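Local coordinates for endoglycosidase (Bacteroides thetaiotaomicron, PDB 6Q64), which probably hydrolyses glycosidic bonds of complex N-glycans, as a member of glycoside hydrolase family 18 with a TIM-barrel fold, at residues Gly165-Ala170 against Met213-Glu218; Ser300-Leu305 against Ile313-Thr318; Glu113-Leu118 against Glu178-Asp183; Ile282-Glu287 against Ile330-Met335. The protein carries 1 engineered substitution. All blocks are in the same frame, centred on the assembly; numbering follows the deposited sequence.

Contact 1 of 4, residues Gly165-Ala170 against Met213-Glu218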
# COMPACT_ATOMS: atom_id res chain seq x y z
N GLY A 165 5.89 24.74 -8.11
CA GLY A 165 5.41 23.71 -9.05
C GLY A 165 5.38 22.32 -8.43
O GLY A 165 4.49 21.51 -8.77
N VAL A 166 6.33 22.02 -7.54
CA VAL A 166 6.28 20.79 -6.71
C VAL A 166 5.11 20.97 -5.75
O VAL A 166 4.24 20.09 -5.72
CB VAL A 166 7.61 20.49 -6.02
CG1 VAL A 166 7.57 19.22 -5.20
CG2 VAL A 166 8.74 20.36 -7.02
N LYS A 167 5.06 22.10 -5.04
CA LYS A 167 3.91 22.46 -4.15
C LYS A 167 2.59 22.31 -4.92
O LYS A 167 1.59 21.82 -4.32
CB LYS A 167 4.09 23.87 -3.58
CG LYS A 167 4.63 23.95 -2.15
CD LYS A 167 5.38 25.23 -1.85
CE LYS A 167 5.21 25.74 -0.43
NZ LYS A 167 5.18 27.22 -0.44
N ALA A 168 2.57 22.73 -6.19
CA ALA A 168 1.40 22.67 -7.09
C ALA A 168 1.09 21.22 -7.51
O ALA A 168 -0.05 20.80 -7.29
CB ALA A 168 1.65 23.55 -8.29
N TYR A 169 2.08 20.48 -8.04
CA TYR A 169 1.98 19.07 -8.51
C TYR A 169 1.44 18.16 -7.42
O TYR A 169 0.69 17.22 -7.71
CB TYR A 169 3.35 18.50 -8.90
CG TYR A 169 3.32 17.04 -9.27
CD1 TYR A 169 2.46 16.58 -10.26
CD2 TYR A 169 4.15 16.11 -8.66
CE1 TYR A 169 2.42 15.25 -10.62
CE2 TYR A 169 4.13 14.77 -9.04
CZ TYR A 169 3.25 14.33 -10.01
OH TYR A 169 3.19 13.03 -10.40
N ALA A 170 1.87 18.38 -6.19
CA ALA A 170 1.39 17.65 -5.00
C ALA A 170 -0.05 18.05 -4.69
O ALA A 170 -0.84 17.17 -4.32
CB ALA A 170 2.29 17.95 -3.84
N MSE A 213 11.94 16.68 -3.04
CA MSE A 213 11.19 15.56 -2.50
C MSE A 213 10.71 15.84 -1.07
O MSE A 213 9.75 15.23 -0.63
CB MSE A 213 12.01 14.27 -2.62
CG MSE A 213 11.14 13.02 -2.80
SE MSE A 213 9.79 13.09 -4.27
CE MSE A 213 11.33 13.06 -5.43
N GLN A 214 11.32 16.77 -0.35
CA GLN A 214 10.94 17.03 1.03
C GLN A 214 9.67 17.88 1.06
O GLN A 214 8.77 17.58 1.87
CB GLN A 214 12.10 17.71 1.77
CG GLN A 214 11.72 18.33 3.11
CD GLN A 214 11.53 17.29 4.21
OE1 GLN A 214 12.14 16.21 4.21
NE2 GLN A 214 10.68 17.63 5.16
N VAL A 215 9.58 18.92 0.24
CA VAL A 215 8.39 19.83 0.32
C VAL A 215 7.25 19.18 -0.48
O VAL A 215 6.05 19.50 -0.24
CB VAL A 215 8.71 21.29 -0.06
CG1 VAL A 215 9.20 21.43 -1.48
CG2 VAL A 215 7.54 22.23 0.22
N PHE A 216 7.59 18.19 -1.32
CA PHE A 216 6.62 17.31 -1.99
C PHE A 216 5.80 16.59 -0.91
O PHE A 216 4.59 16.86 -0.71
CB PHE A 216 7.35 16.34 -2.92
CG PHE A 216 6.41 15.44 -3.66
CD1 PHE A 216 5.44 15.98 -4.50
CD2 PHE A 216 6.46 14.06 -3.50
CE1 PHE A 216 4.56 15.16 -5.18
CE2 PHE A 216 5.57 13.23 -4.18
CZ PHE A 216 4.62 13.79 -5.02
N ILE A 217 6.50 15.73 -0.18
CA ILE A 217 5.96 14.93 0.96
C ILE A 217 5.38 15.87 2.01
O ILE A 217 4.37 15.51 2.60
CB ILE A 217 7.09 14.08 1.55
CG1 ILE A 217 7.56 13.02 0.56
CG2 ILE A 217 6.68 13.49 2.88
CD1 ILE A 217 8.84 12.37 0.98
N GLU A 218 6.02 17.00 2.26
CA GLU A 218 5.55 17.98 3.27
C GLU A 218 4.13 18.45 2.88
O GLU A 218 3.28 18.53 3.79
CB GLU A 218 6.53 19.15 3.38
CG GLU A 218 7.28 19.22 4.69
CD GLU A 218 8.27 20.38 4.74
OE1 GLU A 218 7.90 21.50 4.31
OE2 GLU A 218 9.42 20.16 5.18
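The rings of Tyr169 and Phe216 meet rim to rim, with neither lying over the face of the other: their planes are only 14° apart, yet the centroids stand 5.8 Å from each other. The closest rim atoms are Tyr169 CD2 and Phe216 CE1, at 3.6 Å. Val166 CG1 and Ala170 CB come at the Phe216 ring obliquely, Ala170 CB lying 3.8 Å from Phe216 CD1, while Val166 CG1 also reaches Phe216 CB at 3.7 Å. With Phe216 CG turned opposite its own backbone N (chi1 -178°), the ring leans across to the other helix. Beside this aromatic patch the stem of Lys167 runs past Val215, CG to CG2 at 4.1 Å, nearer the solvent.

The pair illustrates how neighbouring outer helices of a TIM barrel pack, here 162-179 and 211-224: the short segments cross at -36° with axes 8.7 Å apart. Phe216 also rests on Ile135 and Ile187 of two barrel strands, so it lies where the two helices meet the sheet. An alanine at Phe216 is likely to open a gap there, depriving Val166, Ala170 and the Tyr169 rim of their shared partner. The phenol oxygen of Tyr169 is turned elsewhere, to the backbone oxygen of Asp140. No hydrogen bond spans the two segments, so their mutual hold rests on apolar shape fit.

Contact 2 of 4, residues Ser300-Leu305 against Ile313-Thr318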
# COMPACT_ATOMS: atom_id res chain seq x y z
N SER A 300 13.14 -20.19 5.38
CA SER A 300 12.62 -19.45 6.56
C SER A 300 13.50 -19.79 7.75
O SER A 300 14.04 -20.89 7.81
CB SER A 300 11.18 -19.78 6.88
OG SER A 300 10.73 -19.08 8.03
N VAL A 301 13.51 -18.87 8.70
CA VAL A 301 14.20 -18.98 10.02
C VAL A 301 13.32 -19.85 10.94
O VAL A 301 13.68 -20.12 12.09
CB VAL A 301 14.44 -17.54 10.53
CG1 VAL A 301 13.22 -16.99 11.25
CG2 VAL A 301 15.69 -17.45 11.37
N ARG A 302 12.15 -20.22 10.44
CA ARG A 302 11.23 -21.16 11.12
C ARG A 302 11.32 -22.48 10.37
O ARG A 302 10.85 -22.59 9.25
CB ARG A 302 9.82 -20.57 11.14
CG ARG A 302 9.77 -19.13 11.63
CD ARG A 302 8.41 -18.87 12.18
NE ARG A 302 8.15 -17.52 12.66
CZ ARG A 302 8.04 -17.17 13.95
NH1 ARG A 302 8.20 -18.05 14.92
NH2 ARG A 302 7.72 -15.93 14.26
N PRO A 303 12.00 -23.49 10.92
CA PRO A 303 12.25 -24.71 10.16
C PRO A 303 10.90 -25.30 9.71
O PRO A 303 10.79 -25.63 8.57
CB PRO A 303 13.04 -25.59 11.13
CG PRO A 303 12.76 -25.01 12.51
CD PRO A 303 12.55 -23.53 12.29
N GLU A 304 9.89 -25.32 10.58
CA GLU A 304 8.59 -25.98 10.29
C GLU A 304 7.92 -25.35 9.05
O GLU A 304 7.24 -26.07 8.33
CB GLU A 304 7.70 -25.98 11.53
CG GLU A 304 7.11 -24.65 11.89
CD GLU A 304 7.99 -23.78 12.77
OE1 GLU A 304 7.43 -22.80 13.27
OE2 GLU A 304 9.24 -24.06 12.93
N LEU A 305 8.15 -24.08 8.76
CA LEU A 305 7.64 -23.42 7.52
C LEU A 305 8.29 -24.01 6.25
O LEU A 305 7.73 -23.77 5.19
CB LEU A 305 7.91 -21.92 7.59
CG LEU A 305 6.72 -21.04 7.98
CD1 LEU A 305 6.01 -21.57 9.22
CD2 LEU A 305 7.18 -19.61 8.18
N ILE A 313 5.80 -16.07 1.80
CA ILE A 313 4.72 -15.18 2.34
C ILE A 313 4.43 -15.52 3.82
O ILE A 313 3.93 -14.66 4.57
CB ILE A 313 3.44 -15.22 1.49
CG1 ILE A 313 2.50 -14.09 1.89
CG2 ILE A 313 2.79 -16.59 1.58
CD1 ILE A 313 1.50 -13.69 0.83
N LEU A 314 4.71 -16.73 4.27
CA LEU A 314 4.28 -17.08 5.65
C LEU A 314 5.37 -16.61 6.60
O LEU A 314 5.02 -16.20 7.72
CB LEU A 314 4.03 -18.58 5.77
CG LEU A 314 2.95 -19.15 4.84
CD1 LEU A 314 2.85 -20.65 5.01
CD2 LEU A 314 1.62 -18.50 5.12
N ASP A 315 6.63 -16.71 6.15
CA ASP A 315 7.79 -16.18 6.90
C ASP A 315 7.55 -14.69 7.10
O ASP A 315 7.66 -14.21 8.25
CB ASP A 315 9.11 -16.42 6.18
CG ASP A 315 10.31 -16.09 7.05
OD1 ASP A 315 10.34 -16.54 8.24
OD2 ASP A 315 11.19 -15.35 6.53
N TYR A 316 7.19 -14.00 6.02
CA TYR A 316 6.99 -12.53 6.05
C TYR A 316 5.94 -12.21 7.13
O TYR A 316 6.14 -11.41 8.04
CB TYR A 316 6.63 -12.00 4.67
CG TYR A 316 7.75 -12.00 3.67
CD1 TYR A 316 8.88 -12.79 3.81
CD2 TYR A 316 7.68 -11.20 2.55
CE1 TYR A 316 9.92 -12.79 2.87
CE2 TYR A 316 8.68 -11.20 1.57
CZ TYR A 316 9.79 -12.02 1.72
OH TYR A 316 10.77 -12.02 0.78
N ALA A 317 4.81 -12.87 7.07
CA ALA A 317 3.67 -12.52 7.94
C ALA A 317 4.06 -12.74 9.40
O ALA A 317 3.42 -12.09 10.23
CB ALA A 317 2.45 -13.34 7.57
N THR A 318 4.98 -13.65 9.69
CA THR A 318 5.29 -14.07 11.08
C THR A 318 6.67 -13.52 11.51
O THR A 318 7.18 -14.05 12.53
CB THR A 318 5.29 -15.59 11.24
OG1 THR A 318 6.31 -16.06 10.37
CG2 THR A 318 3.98 -16.24 10.89
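Ser300 OG is gripped twice, donating to Asp315 OD1 at 2.6 Å and accepting from Arg302 N at 3.0 Å. The second bond closes an ST turn, which ties the start of the 300-305 loop to itself while the first fastens it to helix 311-317 on the outside of the TIM barrel. Because OG stands opposite the backbone N of Ser300 (chi1 179°), it faces the aspartate, which it meets from above the carboxylate plane, 64° out of it. The other carboxylate oxygen, Asp315 OD2, is bound by Tyr298 and Thr261.

Arg302 then takes hold of the residue just past the helix. Its guanidinium presents one edge to Thr318: NH2 gives a nearly straight bond of 2.6 Å to Thr318 O, lying in the guanidinium plane, whereas the longer bond from NE to Thr318 OG1, 3.3 Å, is tilted out of it. Two nitrogens on two different oxygens restrain rotation of the group, and a salt bridge from NH2 to Asp320 adds a further partner. Beside the polar attachments lies the buried Leu305, whose CD2 methyl sits 4.1 Å from Leu314 CB and 3.6 Å from Asp315 N.

Contact 3 of 4, residues Glu113-Leu118 against Glu178-Asp183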
# COMPACT_ATOMS: atom_id res chain seq x y z
N GLU A 113 -20.13 2.51 -10.23
CA GLU A 113 -20.00 1.14 -9.65
C GLU A 113 -18.65 1.03 -8.90
O GLU A 113 -18.58 0.29 -7.89
CB GLU A 113 -20.15 0.05 -10.74
CG GLU A 113 -21.41 0.16 -11.59
CD GLU A 113 -21.32 0.97 -12.87
OE1 GLU A 113 -22.21 1.81 -13.11
OE2 GLU A 113 -20.35 0.77 -13.65
N GLN A 114 -17.60 1.69 -9.38
CA GLN A 114 -16.34 1.90 -8.63
C GLN A 114 -16.63 2.75 -7.39
O GLN A 114 -16.27 2.32 -6.28
CB GLN A 114 -15.27 2.57 -9.50
CG GLN A 114 -14.31 1.58 -10.15
CD GLN A 114 -13.64 2.12 -11.38
OE1 GLN A 114 -14.03 3.15 -11.94
NE2 GLN A 114 -12.60 1.41 -11.82
N LYS A 115 -17.26 3.91 -7.57
CA LYS A 115 -17.54 4.84 -6.44
C LYS A 115 -18.26 4.08 -5.31
O LYS A 115 -17.88 4.33 -4.13
CB LYS A 115 -18.31 6.06 -6.93
CG LYS A 115 -17.50 6.99 -7.83
CD LYS A 115 -18.22 8.27 -8.21
CE LYS A 115 -18.08 8.61 -9.68
NZ LYS A 115 -18.70 9.92 -9.96
N ALA A 116 -19.20 3.16 -5.64
CA ALA A 116 -20.10 2.45 -4.69
C ALA A 116 -19.39 1.32 -3.95
O ALA A 116 -19.71 1.10 -2.76
CB ALA A 116 -21.30 1.89 -5.42
N ASP A 117 -18.55 0.56 -4.67
CA ASP A 117 -17.66 -0.52 -4.17
C ASP A 117 -16.81 0.10 -3.07
O ASP A 117 -16.88 -0.34 -1.91
CB ASP A 117 -16.80 -1.08 -5.31
CG ASP A 117 -15.99 -2.34 -4.92
OD1 ASP A 117 -16.34 -2.96 -3.89
OD2 ASP A 117 -14.98 -2.68 -5.63
N LEU A 118 -16.07 1.15 -3.43
CA LEU A 118 -15.22 1.95 -2.52
C LEU A 118 -16.04 2.43 -1.32
O LEU A 118 -15.52 2.32 -0.19
CB LEU A 118 -14.66 3.13 -3.32
CG LEU A 118 -13.77 4.07 -2.51
CD1 LEU A 118 -12.52 3.33 -2.05
CD2 LEU A 118 -13.40 5.31 -3.32
N GLU A 178 -9.16 13.73 -3.35
CA GLU A 178 -10.32 14.27 -2.59
C GLU A 178 -11.56 14.15 -3.48
O GLU A 178 -12.68 13.95 -2.95
CB GLU A 178 -10.07 15.71 -2.13
CG GLU A 178 -8.85 15.86 -1.21
CD GLU A 178 -8.67 17.22 -0.54
OE1 GLU A 178 -7.51 17.62 -0.25
OE2 GLU A 178 -9.69 17.86 -0.28
N LYS A 179 -11.35 14.23 -4.80
CA LYS A 179 -12.39 14.23 -5.86
C LYS A 179 -13.10 12.87 -5.91
O LYS A 179 -14.28 12.85 -6.23
CB LYS A 179 -11.76 14.52 -7.23
CG LYS A 179 -12.57 14.02 -8.41
CD LYS A 179 -12.05 14.44 -9.76
CE LYS A 179 -13.13 14.39 -10.82
NZ LYS A 179 -12.81 15.31 -11.93
N TYR A 180 -12.40 11.78 -5.66
CA TYR A 180 -12.96 10.41 -5.76
C TYR A 180 -13.06 9.82 -4.34
O TYR A 180 -13.31 8.63 -4.22
CB TYR A 180 -12.14 9.63 -6.80
CG TYR A 180 -12.42 10.03 -8.23
CD1 TYR A 180 -13.67 9.81 -8.81
CD2 TYR A 180 -11.43 10.61 -9.02
CE1 TYR A 180 -13.95 10.16 -10.12
CE2 TYR A 180 -11.69 10.97 -10.34
CZ TYR A 180 -12.95 10.74 -10.89
OH TYR A 180 -13.21 11.11 -12.19
N ASN A 181 -12.93 10.69 -3.33
CA ASN A 181 -12.86 10.41 -1.86
C ASN A 181 -11.95 9.20 -1.53
O ASN A 181 -12.23 8.51 -0.52
CB ASN A 181 -14.27 10.32 -1.26
CG ASN A 181 -14.26 9.97 0.22
OD1 ASN A 181 -13.64 10.65 1.03
ND2 ASN A 181 -14.89 8.87 0.58
N LEU A 182 -10.85 8.99 -2.26
CA LEU A 182 -9.87 7.92 -1.93
C LEU A 182 -9.14 8.25 -0.61
O LEU A 182 -9.29 9.39 -0.10
CB LEU A 182 -8.92 7.78 -3.12
CG LEU A 182 -9.54 7.14 -4.37
CD1 LEU A 182 -8.82 7.53 -5.65
CD2 LEU A 182 -9.58 5.63 -4.24
N ASP A 183 -8.41 7.30 -0.02
CA ASP A 183 -7.91 7.44 1.38
C ASP A 183 -6.42 7.80 1.39
O ASP A 183 -5.88 7.88 2.48
CB ASP A 183 -8.18 6.21 2.24
CG ASP A 183 -9.55 5.60 1.97
OD1 ASP A 183 -9.65 4.81 1.00
OD2 ASP A 183 -10.50 5.96 2.71
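Leu118 points its CB from helix 112-123 toward the 178-183 turn, and CG continues the line because it stands opposite the backbone N (chi1 179°). CB and CG form the stem; the close approaches belong to the two methyls beyond them. CD2 reaches furthest into the turn, lying 3.4 Å from Tyr180 O and 3.9 Å from Leu182 CD2, with the two leucine side chains crossing at about a right angle. CD1 diverges toward Asp183, where OD1 is 4.4 Å away, a carboxylate oxygen already engaged by the backbone N of Ala129.

The surface that receives Leu118 is the end of helix 162-179, closed by a Schellman motif. Asn181 is its C-prime residue, with positive phi (44°); Leu182 N bonds back to the carbonyl oxygen of the residue before Glu178, and Asn181 N, weakly, to Glu178 O. The reversal delivers the chain into barrel strand 184-189, so the contact is a worked example of a helix-to-strand turn packing against the neighbouring helix of a TIM barrel. Ala129 of the adjoining strand 128-135 touches both leucines, and Gln122, further along helix 112-123, bonds through its NE2 to Asn181 O.

Toward the solvent the packing thins. Lys115 CE approaches the edge of the Tyr180 ring, 4.4 Å from CE1, while over one face of that ring, toward its rim, lies CG of the neighbouring Lys179, 3.6 Å above the plane.

Contact 4 of 4, residues Ile282-Glu287 against Ile330-Met335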
# COMPACT_ATOMS: atom_id res chain seq x y z
N ILE A 282 6.23 -5.78 4.03
CA ILE A 282 7.04 -6.53 3.04
C ILE A 282 6.08 -7.29 2.13
O ILE A 282 5.06 -7.81 2.62
CB ILE A 282 8.06 -7.44 3.72
CG1 ILE A 282 7.55 -8.03 5.03
CG2 ILE A 282 9.33 -6.64 3.93
CD1 ILE A 282 8.45 -9.11 5.62
N THR A 283 6.38 -7.29 0.84
CA THR A 283 5.48 -7.73 -0.22
C THR A 283 6.18 -8.75 -1.09
O THR A 283 7.43 -8.70 -1.29
CB THR A 283 4.97 -6.56 -1.07
OG1 THR A 283 6.05 -6.05 -1.88
CG2 THR A 283 4.35 -5.49 -0.21
N VAL A 284 5.36 -9.63 -1.61
CA VAL A 284 5.80 -10.74 -2.48
C VAL A 284 5.17 -10.58 -3.88
O VAL A 284 4.26 -9.71 -4.05
CB VAL A 284 5.50 -12.03 -1.73
CG1 VAL A 284 4.02 -12.33 -1.71
CG2 VAL A 284 6.30 -13.18 -2.31
N GLU A 285 5.71 -11.29 -4.88
CA GLU A 285 5.44 -10.99 -6.31
C GLU A 285 4.49 -12.07 -6.86
O GLU A 285 4.92 -13.23 -7.04
CB GLU A 285 6.77 -10.78 -7.03
CG GLU A 285 6.83 -11.09 -8.51
CD GLU A 285 5.67 -10.70 -9.41
OE1 GLU A 285 5.77 -9.64 -10.09
OE2 GLU A 285 4.72 -11.51 -9.47
N PHE A 286 3.24 -11.67 -7.09
CA PHE A 286 2.09 -12.58 -7.25
C PHE A 286 1.66 -12.68 -8.73
O PHE A 286 1.03 -13.69 -9.07
CB PHE A 286 0.98 -12.18 -6.28
CG PHE A 286 0.82 -13.12 -5.12
CD1 PHE A 286 1.89 -13.85 -4.66
CD2 PHE A 286 -0.41 -13.30 -4.52
CE1 PHE A 286 1.75 -14.75 -3.62
CE2 PHE A 286 -0.56 -14.18 -3.46
CZ PHE A 286 0.52 -14.91 -3.02
N GLU A 287 2.05 -11.72 -9.57
CA GLU A 287 2.06 -11.86 -11.05
C GLU A 287 2.75 -13.19 -11.40
O GLU A 287 2.25 -13.89 -12.27
CB GLU A 287 2.66 -10.60 -11.65
CG GLU A 287 2.95 -10.65 -13.14
CD GLU A 287 3.08 -9.26 -13.77
OE1 GLU A 287 2.07 -8.78 -14.30
OE2 GLU A 287 4.18 -8.65 -13.69
N ILE A 330 2.16 -7.44 5.63
CA ILE A 330 2.56 -8.11 4.36
C ILE A 330 1.55 -7.73 3.28
O ILE A 330 0.45 -7.29 3.64
CB ILE A 330 2.63 -9.63 4.55
CG1 ILE A 330 1.26 -10.18 4.94
CG2 ILE A 330 3.68 -10.00 5.57
CD1 ILE A 330 0.87 -11.31 4.07
N GLY A 331 1.95 -7.90 2.03
CA GLY A 331 1.13 -7.67 0.84
C GLY A 331 1.62 -8.45 -0.37
O GLY A 331 2.70 -9.05 -0.34
N THR A 332 0.84 -8.41 -1.44
CA THR A 332 1.11 -9.13 -2.69
C THR A 332 0.98 -8.13 -3.82
O THR A 332 0.11 -7.25 -3.73
CB THR A 332 0.11 -10.27 -2.79
OG1 THR A 332 -1.10 -9.58 -2.50
CG2 THR A 332 0.36 -11.40 -1.81
N TYR A 333 1.88 -8.22 -4.79
CA TYR A 333 1.83 -7.46 -6.06
C TYR A 333 0.90 -8.23 -7.00
O TYR A 333 1.16 -9.43 -7.22
CB TYR A 333 3.24 -7.28 -6.61
CG TYR A 333 3.34 -6.62 -7.96
CD1 TYR A 333 2.99 -5.29 -8.14
CD2 TYR A 333 3.80 -7.33 -9.05
CE1 TYR A 333 3.09 -4.69 -9.39
CE2 TYR A 333 3.94 -6.74 -10.30
CZ TYR A 333 3.57 -5.42 -10.47
OH TYR A 333 3.69 -4.87 -11.72
N HIS A 334 -0.12 -7.55 -7.52
CA HIS A 334 -1.23 -8.16 -8.30
C HIS A 334 -1.87 -9.21 -7.39
O HIS A 334 -1.80 -10.41 -7.66
CB HIS A 334 -0.71 -8.67 -9.66
CG HIS A 334 -0.71 -7.63 -10.74
ND1 HIS A 334 0.43 -7.29 -11.44
CD2 HIS A 334 -1.70 -6.88 -11.26
CE1 HIS A 334 0.15 -6.35 -12.32
NE2 HIS A 334 -1.16 -6.08 -12.22
N MSE A 335 -2.40 -8.71 -6.27
CA MSE A 335 -3.00 -9.53 -5.22
C MSE A 335 -4.12 -10.41 -5.78
O MSE A 335 -4.31 -11.52 -5.30
CB MSE A 335 -3.54 -8.65 -4.08
CG MSE A 335 -4.14 -7.36 -4.52
SE MSE A 335 -4.94 -6.39 -3.03
CE MSE A 335 -4.97 -7.46 -1.42
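Ile282 and Ile330 open a close-packed pair of parallel strands, tied by backbone bonds from Gly331 N to Ile282 O, from Val284 N to Gly331 O (3.0 Å) and from Tyr333 N to Val284 O (2.9 Å). These are adjacent staves of the TIM barrel. Val284 and Thr332 lie side by side toward the outer helices, their methyls CG1 and CG2 3.8 Å apart; Thr283 shares the other face with Glu285 and Tyr333, and its CB fits 3.4 Å from Gly331 O. On that face Glu285 OE1 meets the Tyr333 ring edge at CD2, 3.2 Å away, while its OE2 caps Gln288 N.

Just beyond the strand, the Phe286 ring takes Thr332 CG2 over one face, a CH-pi contact 3.5 Å from the centroid and 18° off the normal. Were Phe286 replaced by an alanine, the Thr332 methyl would probably lose the ring face it rests on, with a gap opening beside the strand end.

The exposed Glu287 marks the looser side. Its OE1 stays 3.6 Å from His334 ND1 without a hydrogen bond, and the backbone bonds from Phe286 N and Glu287 N to Tyr333 O are weak. Regular backbone bonding thus fixes the strands, whereas beyond them the join relies on ring contacts and weaker polar approaches.

All four contacts belong to one TIM barrel. Contacts 1 and 3 share helix 162-179, with centres about 24 Å apart; their segments alternate along the chain, and the shared helix is packed against 112-123 at its end and against 211-224 nearer its start. Contacts 2 and 4 follow later in the sequence, contact 2 nested inside the loop that contact 4 closes. These two touch directly: Ile330 CG2 packs 3.4 Å from Ala317 N, seating helix 311-317 on strands 280-285 and 329-333. Contacts 1 and 2, about 39 Å apart between centres, lie on opposite sides of the chain's centre; only contact 4 pairs strands, the other three packing in the barrel's outer layer of helices and loops.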